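Local coordinates for protein D-alanyl-D-alanine carboxypeptidase (Vibrio cholerae, PDB 5TR7) that probably removes the terminal D-alanine from peptidoglycan precursors as a penicillin-binding serine carboxypeptidase of the S11 family, at residues D58-S63 and A107-G112; S75-E80 and N100-A105. All blocks are in the same frame, centred on the assembly; numbering follows the deposited sequence.

How the contacts relate
Both contacts dock a polypeptide segment against helix 100-111, contact 2 on its first half and contact 1 on its last turns, and their centres lie about 12 Å apart. Along the chain contact 2 is nested within the loop that contact 1 closes. Packing joins them: Ile62 CD1 meets Ala105 CB at 3.9 Å, and Val60 CG1 rests 3.8 Å from the backbone oxygen Ala105 O. Contact 2 borders the predicted catalytic centre, where the side chains of Asn100 and Lys38 come within about 3 Å and those of Ser75 and Ser98 within about 4 Å. Contact 1 lies away from it, at the surface.

Contact 1: residues D58-S63 and A107-G112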
ATOM      1  N   ASP A  58       3.711  20.332  -8.948  1.00 57.06           N
ATOM      2  CA  ASP A  58       2.393  20.847  -9.374  1.00 55.69           C
ATOM      3  C   ASP A  58       1.503  21.104  -8.204  1.00 55.08           C
ATOM      4  O   ASP A  58       1.563  20.393  -7.185  1.00 55.84           O
ATOM      5  CB  ASP A  58       1.572  19.814 -10.192  1.00 61.44           C
ATOM      6  CG  ASP A  58       2.225  19.397 -11.458  1.00 62.74           C
ATOM      7  OD1 ASP A  58       2.973  20.222 -12.026  1.00 70.73           O
ATOM      8  OD2 ASP A  58       1.985  18.235 -11.885  1.00 66.91           O
ATOM      9  N   ASP A  59       0.652  22.100  -8.377  1.00 55.27           N
ATOM     10  CA  ASP A  59      -0.343  22.481  -7.431  1.00 58.43           C
ATOM     11  C   ASP A  59      -1.592  21.724  -7.854  1.00 61.52           C
ATOM     12  O   ASP A  59      -2.061  21.844  -8.959  1.00 62.55           O
ATOM     13  CB  ASP A  59      -0.580  23.984  -7.531  1.00 61.48           C
ATOM     14  CG  ASP A  59       0.637  24.777  -7.182  1.00 58.52           C
ATOM     15  OD1 ASP A  59       1.225  24.589  -6.113  1.00 64.15           O
ATOM     16  OD2 ASP A  59       1.013  25.609  -7.975  1.00 73.51           O
ATOM     17  N   VAL A  60      -2.143  20.948  -6.966  1.00 61.27           N
ATOM     18  CA  VAL A  60      -3.303  20.195  -7.302  1.00 63.07           C
ATOM     19  C   VAL A  60      -4.535  20.797  -6.713  1.00 58.18           C
ATOM     20  O   VAL A  60      -4.578  21.069  -5.521  1.00 66.24           O
ATOM     21  CB  VAL A  60      -3.192  18.749  -6.742  1.00 61.72           C
ATOM     22  CG1 VAL A  60      -4.376  17.922  -7.229  1.00 63.57           C
ATOM     23  CG2 VAL A  60      -1.895  18.095  -7.196  1.00 59.07           C
ATOM     24  N   VAL A  61      -5.557  20.928  -7.540  1.00 61.57           N
ATOM     25  CA  VAL A  61      -6.861  21.414  -7.128  1.00 62.19           C
ATOM     26  C   VAL A  61      -7.542  20.348  -6.259  1.00 63.58           C
ATOM     27  O   VAL A  61      -7.527  19.150  -6.567  1.00 64.73           O
ATOM     28  CB  VAL A  61      -7.789  21.575  -8.325  1.00 65.97           C
ATOM     29  CG1 VAL A  61      -9.161  22.069  -7.876  1.00 64.18           C
ATOM     30  CG2 VAL A  61      -7.199  22.546  -9.332  1.00 71.77           C
ATOM     31  N   ILE A  62      -8.141  20.784  -5.164  1.00 60.14           N
ATOM     32  CA  ILE A  62      -8.852  19.899  -4.310  1.00 60.04           C
ATOM     33  C   ILE A  62     -10.316  20.121  -4.633  1.00 60.50           C
ATOM     34  O   ILE A  62     -10.830  21.187  -4.394  1.00 63.65           O
ATOM     35  CB  ILE A  62      -8.572  20.221  -2.844  1.00 60.12           C
ATOM     36  CG1 ILE A  62      -7.076  20.228  -2.574  1.00 65.65           C
ATOM     37  CG2 ILE A  62      -9.360  19.281  -1.967  1.00 61.40           C
ATOM     38  CD1 ILE A  62      -6.343  18.945  -2.978  1.00 74.19           C
ATOM     39  N   SER A  63     -10.974  19.112  -5.187  1.00 65.95           N
ATOM     40  CA  SER A  63     -12.405  19.239  -5.595  1.00 64.53           C
ATOM     41  C   SER A  63     -13.329  18.816  -4.455  1.00 67.55           C
ATOM     42  O   SER A  63     -12.871  18.349  -3.380  1.00 64.19           O
ATOM     43  CB  SER A  63     -12.715  18.308  -6.746  1.00 64.12           C
ATOM     44  OG  SER A  63     -12.792  16.954  -6.266  1.00 68.19           O
ATOM     45  N   ALA A 107      -6.027  11.064  -7.916  1.00 58.14           N
ATOM     46  CA  ALA A 107      -6.728  10.335  -8.954  1.00 63.07           C
ATOM     47  C   ALA A 107      -7.229  11.314 -10.013  1.00 68.18           C
ATOM     48  O   ALA A 107      -7.002  11.145 -11.234  1.00 63.32           O
ATOM     49  CB  ALA A 107      -7.870   9.548  -8.333  1.00 65.21           C
ATOM     50  N   GLU A 108      -7.838  12.398  -9.525  1.00 70.01           N
ATOM     51  CA  GLU A 108      -8.365  13.417 -10.407  1.00 74.09           C
ATOM     52  C   GLU A 108      -7.271  14.189 -11.120  1.00 75.10           C
ATOM     53  O   GLU A 108      -7.405  14.484 -12.303  1.00 77.37           O
ATOM     54  CB  GLU A 108      -9.306  14.370  -9.669  1.00 71.86           C
ATOM     55  CG  GLU A 108     -10.585  13.732  -9.173  1.00 70.90           C
ATOM     56  CD  GLU A 108     -11.520  14.713  -8.460  1.00 74.46           C
ATOM     57  OE1 GLU A 108     -11.112  15.849  -8.040  1.00 72.89           O
ATOM     58  OE2 GLU A 108     -12.717  14.364  -8.368  1.00 70.43           O
ATOM     59  N   HIS A 109      -6.184  14.495 -10.425  1.00 73.61           N
ATOM     60  CA  HIS A 109      -5.092  15.258 -11.065  1.00 68.40           C
ATOM     61  C   HIS A 109      -4.454  14.421 -12.186  1.00 68.32           C
ATOM     62  O   HIS A 109      -3.995  14.939 -13.186  1.00 70.72           O
ATOM     63  CB  HIS A 109      -4.028  15.576  -9.992  1.00 63.88           C
ATOM     64  CG  HIS A 109      -2.862  16.354 -10.491  1.00 62.09           C
ATOM     65  ND1 HIS A 109      -2.967  17.676 -10.841  1.00 61.71           N
ATOM     66  CD2 HIS A 109      -1.561  16.024 -10.664  1.00 60.00           C
ATOM     67  CE1 HIS A 109      -1.792  18.138 -11.201  1.00 57.82           C
ATOM     68  NE2 HIS A 109      -0.922  17.150 -11.131  1.00 58.58           N
ATOM     69  N   VAL A 110      -4.370  13.111 -11.963  1.00 68.38           N
ATOM     70  CA  VAL A 110      -3.766  12.219 -12.947  1.00 68.42           C
ATOM     71  C   VAL A 110      -4.656  11.906 -14.145  1.00 70.05           C
ATOM     72  O   VAL A 110      -4.212  12.019 -15.249  1.00 67.20           O
ATOM     73  CB  VAL A 110      -3.293  10.899 -12.314  1.00 61.50           C
ATOM     74  CG1 VAL A 110      -2.957   9.854 -13.344  1.00 65.16           C
ATOM     75  CG2 VAL A 110      -2.082  11.124 -11.428  1.00 62.91           C
ATOM     76  N   ALA A 111      -5.904  11.538 -13.923  1.00 66.55           N
ATOM     77  CA  ALA A 111      -6.794  11.121 -15.006  1.00 70.00           C
ATOM     78  C   ALA A 111      -8.135  11.853 -15.132  1.00 70.56           C
ATOM     79  O   ALA A 111      -9.029  11.332 -15.775  1.00 75.11           O
ATOM     80  CB  ALA A 111      -7.025   9.614 -14.849  1.00 76.12           C
ATOM     81  N   GLY A 112      -8.275  13.042 -14.524  1.00 71.45           N
ATOM     82  CA  GLY A 112      -9.488  13.840 -14.611  1.00 67.30           C
ATOM     83  C   GLY A 112     -10.577  13.422 -13.651  1.00 69.79           C
ATOM     84  O   GLY A 112     -11.142  14.259 -12.942  1.00 68.73           O
TER
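The imidazole of His109 is the flat group on which this contact turns: a methyl of Val60 sits over one face, and a carboxylate oxygen of Asp58 meets its edge. Histidine suits both roles, offering a flat face to the methyl and an edge N-H to the acid. Val60 CG2 stands 3.8 Å from the ring centroid and only 10° off the normal, a CH-pi contact, while the other branch, CG1, packs on His109 CB at 3.6 Å. A beta-branched valine fits because its two methyls can cover the ring and its root together. The ring reaches from the helix across to Val60 and brings NE2 to Asp58, since a chi1 of -180° puts CG opposite the backbone N. There NE2 donates to OD2 across 3.2 Å; the oxygen lies almost in the ring plane, while the N-H comes to the anti side of OD2, tilted somewhat out of the carboxylate plane. Carboxylate and ring are turned 57° apart. The same OD2 also accepts from Ser55 N.

At the other end of the 58-63 segment, Ser63 OG donates to Glu108 OE1 at 2.7 Å, on the syn side of the carboxylate. Glu108, extended beyond CG, is long enough to span from the helix. Its OE2 accepts from Asn65 ND2, and the short hydroxyl of Ser63 also accepts from Asn65 N, which ties the carboxylate to the chain just after Ser63.

The segment carrying strand 59-61 is thus fastened to helix 100-111 by polar bonds from Asp58 and Ser63, which flank the strand, and an apolar contact from Val60 between them. Chemically, Asp58 would be expected to stabilise a protonated His109 and raise its pKa, while the NE2 bond and the valine methyl together restrict rotation of the ring.

Contact 2: residues S75-E80 and N100-A105; sequences SKMFVE and NDACVA
Asp101 holds its CG between its backbone N and carbonyl carbon (chi1 53°), which turns the carboxylate from the helix toward the backbone of Met77, Phe78 and Val79. OD1 accepts from Met77 N at 2.8 Å through its syn lone pair, nearly straight at 177°. OD2 takes two donors: Phe78 N at 2.8 Å on its syn side, in a clearly bent bond, and Val79 N at 3.0 Å nearly along the C-O axis, much straighter. Ala102 N reaches OD1 from above the carboxylate plane, so four N-H groups grip this buried acid. Aspartate suits the place: its short side chain offers two acceptors to the amides of an irregular loop, and the bonds would be expected to favour its ionised form.

Asn100 N donates to Ser75 O at 3.1 Å, pinning the start of the helix to the loop. The side-chain oxygen of Asn100 accepts from Lys38 NZ, the predicted proton acceptor. Ser98 and Asn100 fit the SxN motif of penicillin-binding proteins, so this end of the helix adjoins the predicted catalytic centre.

The Met77 side chain runs out extended, its CG opposite the backbone N (chi1 176°), and carries SD to within 3.9 Å of Ala102 CB, the unbranched thioether lying against the small methyl. Met77 and Val79 meet strand 175-178, and Met77 and Ala102 touch Leu90, wedging loop 75-80 between helix 100-111, helix 87-95 and the hairpin 175-184.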
ATOM      1  N   SER A  75      -9.205   7.518   7.735  1.00 65.63           N
ATOM      2  CA  SER A  75      -8.023   8.284   7.728  1.00 66.27           C
ATOM      3  C   SER A  75      -8.052   9.339   6.583  1.00 66.12           C
ATOM      4  O   SER A  75      -8.525   9.083   5.440  1.00 55.89           O
ATOM      5  CB  SER A  75      -6.864   7.273   7.616  1.00 68.42           C
ATOM      6  OG  SER A  75      -5.662   7.960   7.631  1.00 76.37           O
ATOM      7  N   LYS A  76      -7.580  10.541   6.949  1.00 65.52           N
ATOM      8  CA  LYS A  76      -7.527  11.715   6.081  1.00 65.18           C
ATOM      9  C   LYS A  76      -6.284  12.537   6.237  1.00 60.44           C
ATOM     10  O   LYS A  76      -5.695  12.620   7.345  1.00 60.00           O
ATOM     11  CB  LYS A  76      -8.648  12.666   6.463  1.00 66.28           C
ATOM     12  CG  LYS A  76     -10.078  12.194   6.197  1.00 67.55           C
ATOM     13  CD  LYS A  76     -11.090  13.103   6.927  1.00 71.34           C
ATOM     14  CE  LYS A  76     -11.117  12.838   8.448  1.00 72.44           C
ATOM     15  NZ  LYS A  76     -11.770  11.571   8.840  1.00 70.08           N
ATOM     16  N   MET A  77      -5.898  13.200   5.136  1.00 59.20           N
ATOM     17  CA  MET A  77      -4.786  14.145   5.165  1.00 54.37           C
ATOM     18  C   MET A  77      -5.280  15.514   5.675  1.00 58.63           C
ATOM     19  O   MET A  77      -4.501  16.355   6.174  1.00 54.97           O
ATOM     20  CB  MET A  77      -4.230  14.294   3.762  1.00 54.42           C
ATOM     21  CG  MET A  77      -3.098  15.344   3.627  1.00 48.57           C
ATOM     22  SD  MET A  77      -2.428  15.216   1.984  1.00 53.05           S
ATOM     23  CE  MET A  77      -1.351  16.660   2.054  1.00 47.14           C
ATOM     24  N   PHE A  78      -6.599  15.699   5.559  1.00 64.43           N
ATOM     25  CA  PHE A  78      -7.319  16.906   5.944  1.00 65.78           C
ATOM     26  C   PHE A  78      -7.211  18.018   4.930  1.00 70.87           C
ATOM     27  O   PHE A  78      -6.873  19.144   5.239  1.00 62.64           O
ATOM     28  CB  PHE A  78      -7.030  17.358   7.361  1.00 71.72           C
ATOM     29  CG  PHE A  78      -7.536  16.386   8.371  1.00 67.20           C
ATOM     30  CD1 PHE A  78      -8.888  16.330   8.660  1.00 70.09           C
ATOM     31  CD2 PHE A  78      -6.691  15.493   8.949  1.00 67.94           C
ATOM     32  CE1 PHE A  78      -9.386  15.414   9.540  1.00 70.03           C
ATOM     33  CE2 PHE A  78      -7.185  14.565   9.865  1.00 71.35           C
ATOM     34  CZ  PHE A  78      -8.535  14.539  10.163  1.00 72.28           C
ATOM     35  N   VAL A  79      -7.541  17.645   3.705  1.00 67.95           N
ATOM     36  CA  VAL A  79      -7.459  18.544   2.600  1.00 70.97           C
ATOM     37  C   VAL A  79      -8.772  19.308   2.416  1.00 70.49           C
ATOM     38  O   VAL A  79      -9.853  18.744   2.616  1.00 82.90           O
ATOM     39  CB  VAL A  79      -6.973  17.640   1.440  1.00 70.38           C
ATOM     40  CG1 VAL A  79      -7.678  17.813   0.138  1.00 73.07           C
ATOM     41  CG2 VAL A  79      -5.451  17.687   1.386  1.00 67.77           C
ATOM     42  N   GLU A  80      -8.668  20.585   2.066  1.00 73.72           N
ATOM     43  CA  GLU A  80      -9.853  21.457   1.836  1.00 74.93           C
ATOM     44  C   GLU A  80     -10.193  21.870   0.405  1.00 67.81           C
ATOM     45  O   GLU A  80      -9.349  22.333  -0.339  1.00 63.37           O
ATOM     46  CB  GLU A  80      -9.736  22.736   2.627  1.00 84.19           C
ATOM     47  CG  GLU A  80      -9.676  22.504   4.145  1.00 98.40           C
ATOM     48  CD  GLU A  80      -9.984  23.753   4.943  1.00100.70           C
ATOM     49  OE1 GLU A  80     -11.026  24.351   4.606  1.00111.88           O
ATOM     50  OE2 GLU A  80      -9.225  24.101   5.891  1.00 99.15           O
ATOM     51  N   ASN A 100      -7.616   8.996   2.524  1.00 60.26           N
ATOM     52  CA  ASN A 100      -8.522   8.746   1.417  1.00 59.34           C
ATOM     53  C   ASN A 100      -8.795   9.979   0.552  1.00 65.44           C
ATOM     54  O   ASN A 100      -9.023   9.851  -0.665  1.00 59.13           O
ATOM     55  CB  ASN A 100      -9.868   8.255   1.938  1.00 62.35           C
ATOM     56  CG  ASN A 100      -9.810   6.910   2.593  1.00 58.66           C
ATOM     57  OD1 ASN A 100      -8.901   6.142   2.399  1.00 61.27           O
ATOM     58  ND2 ASN A 100     -10.799   6.636   3.380  1.00 70.19           N
ATOM     59  N   ASP A 101      -8.871  11.150   1.221  1.00 67.29           N
ATOM     60  CA  ASP A 101      -9.078  12.431   0.548  1.00 59.99           C
ATOM     61  C   ASP A 101      -7.959  12.681  -0.479  1.00 65.56           C
ATOM     62  O   ASP A 101      -8.217  12.980  -1.691  1.00 54.88           O
ATOM     63  CB  ASP A 101      -9.293  13.588   1.553  1.00 58.19           C
ATOM     64  CG  ASP A 101      -8.156  13.714   2.643  1.00 67.73           C
ATOM     65  OD1 ASP A 101      -7.343  12.769   2.773  1.00 57.22           O
ATOM     66  OD2 ASP A 101      -8.101  14.763   3.378  1.00 63.72           O
ATOM     67  N   ALA A 102      -6.720  12.472  -0.041  1.00 60.69           N
ATOM     68  CA  ALA A 102      -5.569  12.684  -0.920  1.00 63.06           C
ATOM     69  C   ALA A 102      -5.579  11.708  -2.113  1.00 62.65           C
ATOM     70  O   ALA A 102      -5.067  12.043  -3.177  1.00 61.04           O
ATOM     71  CB  ALA A 102      -4.272  12.523  -0.159  1.00 57.86           C
ATOM     72  N   CYS A 103      -6.123  10.504  -1.899  1.00 57.82           N
ATOM     73  CA  CYS A 103      -6.219   9.509  -2.984  1.00 60.57           C
ATOM     74  C   CYS A 103      -7.085  10.023  -4.096  1.00 51.21           C
ATOM     75  O   CYS A 103      -6.686  10.014  -5.269  1.00 58.58           O
ATOM     76  CB  CYS A 103      -6.789   8.174  -2.522  1.00 55.59           C
ATOM     77  SG  CYS A 103      -5.676   7.209  -1.503  1.00 54.80           S
ATOM     78  N   VAL A 104      -8.237  10.540  -3.721  1.00 58.11           N
ATOM     79  CA  VAL A 104      -9.154  11.057  -4.732  1.00 63.33           C
ATOM     80  C   VAL A 104      -8.599  12.273  -5.441  1.00 67.78           C
ATOM     81  O   VAL A 104      -8.788  12.396  -6.654  1.00 63.43           O
ATOM     82  CB  VAL A 104     -10.524  11.366  -4.154  1.00 66.33           C
ATOM     83  CG1 VAL A 104     -11.428  11.961  -5.237  1.00 66.98           C
ATOM     84  CG2 VAL A 104     -11.135  10.101  -3.597  1.00 71.03           C
ATOM     85  N   ALA A 105      -7.899  13.148  -4.710  1.00 59.98           N
ATOM     86  CA  ALA A 105      -7.327  14.331  -5.349  1.00 57.67           C
ATOM     87  C   ALA A 105      -6.270  13.974  -6.367  1.00 60.53           C
ATOM     88  O   ALA A 105      -6.229  14.584  -7.463  1.00 63.61           O
ATOM     89  CB  ALA A 105      -6.765  15.297  -4.340  1.00 60.01           C
TER